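Local atomic coordinates of TetR family transcriptional regulator (Streptomyces coelicolor, PDB entry 6SRN), a protein that probably binds cis-regulatory DNA as a TetR-family transcription factor and holds a furan-carboxylic acid hormone in its ligand pocket. Residues Glu203-Glu206 with Leu207-Ala211. Residues are numbered along the deposited sequence; the frame is centred on the assembly and turned at random.
Sequences ELRE and LMFFA
Phe209 N donates to Arg205 O across 2.8 Å, a nearly straight bond with an N-H...O angle of 172°. The same carbonyl oxygen also lies in the plane of the Phe209 ring, at its edge, 3.4 Å from CD2 of Phe209. One turn apart, the two side chains meet where CG of Arg205 rests 3.7 Å from Phe209 CD2. Beyond this methylene the arginine chain bends at chi3, and its guanidinium, tilted 42° from the ring plane, is held by a hydrogen bond to Gln202 and a salt bridge to Glu107 of helix 102-119. Leu177, Leu103 and Val106 also touch the phenylalanine, which thus packs against both helix 170-192 and helix 102-119. Met208 N bonds to Leu204 O at 3.0 Å, the i to i+4 step just before it in helix 197-212, the last helix of the TetR-type C-terminal ligand-binding domain. Alongside that bond CD1 of Leu204 lies 3.9 Å from CG of Met208; the two side chains point the same way, and Met208 meets Met208 of the second subunit, where helices 170-192 and 197-212 of both chains probably form the four-helix dimer interface usual in TetR-family proteins. A further step, Phe210 N to Glu206 O at 3.1 Å, is more bent, with the donor above the carbonyl plane. Glu206 folds back at chi2 (-80°), which brings OE1 to 3.7 Å from CD2 of Leu207, while its OE2 forms a salt bridge with Arg165 of the second subunit. That same arginine makes a cation-pi contact with Phe210 and packs on Leu207.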
loop_
_atom_site.group_PDB
_atom_site.type_symbol
_atom_site.label_atom_id
_atom_site.label_comp_id
_atom_site.label_asym_id
_atom_site.label_seq_id
_atom_site.Cartn_x
_atom_site.Cartn_y
_atom_site.Cartn_z
ATOM N N GLU A 203 -7.899 -11.393 -9.468
ATOM C CA GLU A 203 -6.927 -12.473 -9.325
ATOM C C GLU A 203 -6.481 -12.647 -7.873
ATOM O O GLU A 203 -6.168 -13.739 -7.457
ATOM C CB GLU A 203 -5.758 -12.260 -10.282
ATOM C CG GLU A 203 -4.863 -11.095 -9.992
ATOM C CD GLU A 203 -4.008 -10.637 -11.170
ATOM O OE1 GLU A 203 -4.152 -11.053 -12.379
ATOM O OE2 GLU A 203 -3.148 -9.789 -10.870
ATOM N N LEU A 204 -6.414 -11.570 -7.118
ATOM C CA LEU A 204 -6.026 -11.649 -5.714
ATOM C C LEU A 204 -7.214 -12.154 -4.854
ATOM O O LEU A 204 -7.000 -13.004 -3.987
ATOM C CB LEU A 204 -5.602 -10.239 -5.234
ATOM C CG LEU A 204 -5.408 -10.051 -3.724
ATOM C CD1 LEU A 204 -4.356 -10.982 -3.200
ATOM C CD2 LEU A 204 -5.046 -8.581 -3.443
ATOM N N ARG A 205 -8.405 -11.626 -5.069
ATOM C CA ARG A 205 -9.647 -12.043 -4.387
ATOM C C ARG A 205 -9.868 -13.540 -4.570
ATOM O O ARG A 205 -10.261 -14.258 -3.616
ATOM C CB ARG A 205 -10.746 -11.238 -5.032
ATOM C CG ARG A 205 -12.183 -11.371 -4.710
ATOM C CD ARG A 205 -12.787 -10.684 -5.928
ATOM N NE ARG A 205 -13.479 -11.627 -6.766
ATOM C CZ ARG A 205 -14.568 -12.266 -6.379
ATOM N NH1 ARG A 205 -15.068 -12.076 -5.151
ATOM N NH2 ARG A 205 -15.163 -13.089 -7.206
ATOM N N GLU A 206 -9.578 -14.062 -5.754
ATOM C CA GLU A 206 -9.776 -15.503 -5.964
ATOM C C GLU A 206 -8.943 -16.316 -4.967
ATOM O O GLU A 206 -9.433 -17.305 -4.356
ATOM C CB GLU A 206 -9.492 -15.890 -7.423
ATOM C CG GLU A 206 -9.941 -17.315 -7.767
ATOM C CD GLU A 206 -9.004 -18.424 -7.329
ATOM O OE1 GLU A 206 -7.771 -18.235 -7.147
ATOM O OE2 GLU A 206 -9.521 -19.584 -7.212
ATOM N N LEU A 207 -7.709 -15.904 -4.762
ATOM C CA LEU A 207 -6.877 -16.587 -3.776
ATOM C C LEU A 207 -7.390 -16.375 -2.348
ATOM O O LEU A 207 -7.519 -17.317 -1.570
ATOM C CB LEU A 207 -5.449 -16.056 -3.842
ATOM C CG LEU A 207 -4.699 -16.196 -5.157
ATOM C CD1 LEU A 207 -3.343 -15.512 -5.051
ATOM C CD2 LEU A 207 -4.532 -17.649 -5.534
ATOM N N MET A 208 -7.690 -15.133 -1.988
ATOM C CA MET A 208 -8.067 -14.848 -0.602
ATOM C C MET A 208 -9.341 -15.555 -0.248
ATOM O O MET A 208 -9.414 -16.134 0.826
ATOM C CB MET A 208 -8.219 -13.353 -0.393
ATOM C CG MET A 208 -6.922 -12.679 -0.751
ATOM S SD MET A 208 -5.729 -12.780 0.558
ATOM C CE MET A 208 -6.427 -11.812 1.935
ATOM N N PHE A 209 -10.351 -15.494 -1.105
ATOM C CA PHE A 209 -11.625 -16.132 -0.763
ATOM C C PHE A 209 -11.574 -17.650 -0.881
ATOM O O PHE A 209 -12.261 -18.314 -0.116
ATOM C CB PHE A 209 -12.780 -15.493 -1.507
ATOM C CG PHE A 209 -13.137 -14.172 -0.943
ATOM C CD1 PHE A 209 -13.999 -14.048 0.149
ATOM C CD2 PHE A 209 -12.504 -13.045 -1.422
ATOM C CE1 PHE A 209 -14.253 -12.792 0.706
ATOM C CE2 PHE A 209 -12.785 -11.813 -0.880
ATOM C CZ PHE A 209 -13.623 -11.689 0.189
ATOM N N PHE A 210 -10.697 -18.184 -1.718
ATOM C CA PHE A 210 -10.461 -19.641 -1.738
ATOM C C PHE A 210 -9.960 -20.093 -0.371
ATOM O O PHE A 210 -10.406 -21.147 0.167
ATOM C CB PHE A 210 -9.475 -20.048 -2.810
ATOM C CG PHE A 210 -9.233 -21.522 -2.850
ATOM C CD1 PHE A 210 -8.252 -22.109 -2.055
ATOM C CD2 PHE A 210 -9.999 -22.306 -3.671
ATOM C CE1 PHE A 210 -8.044 -23.480 -2.092
ATOM C CE2 PHE A 210 -9.807 -23.669 -3.715
ATOM C CZ PHE A 210 -8.843 -24.255 -2.909
ATOM N N ALA A 211 -9.100 -19.267 0.221
ATOM C CA ALA A 211 -8.521 -19.552 1.541
ATOM C C ALA A 211 -9.469 -19.297 2.711
ATOM O O ALA A 211 -9.253 -19.829 3.803
ATOM C CB ALA A 211 -7.255 -18.761 1.701
#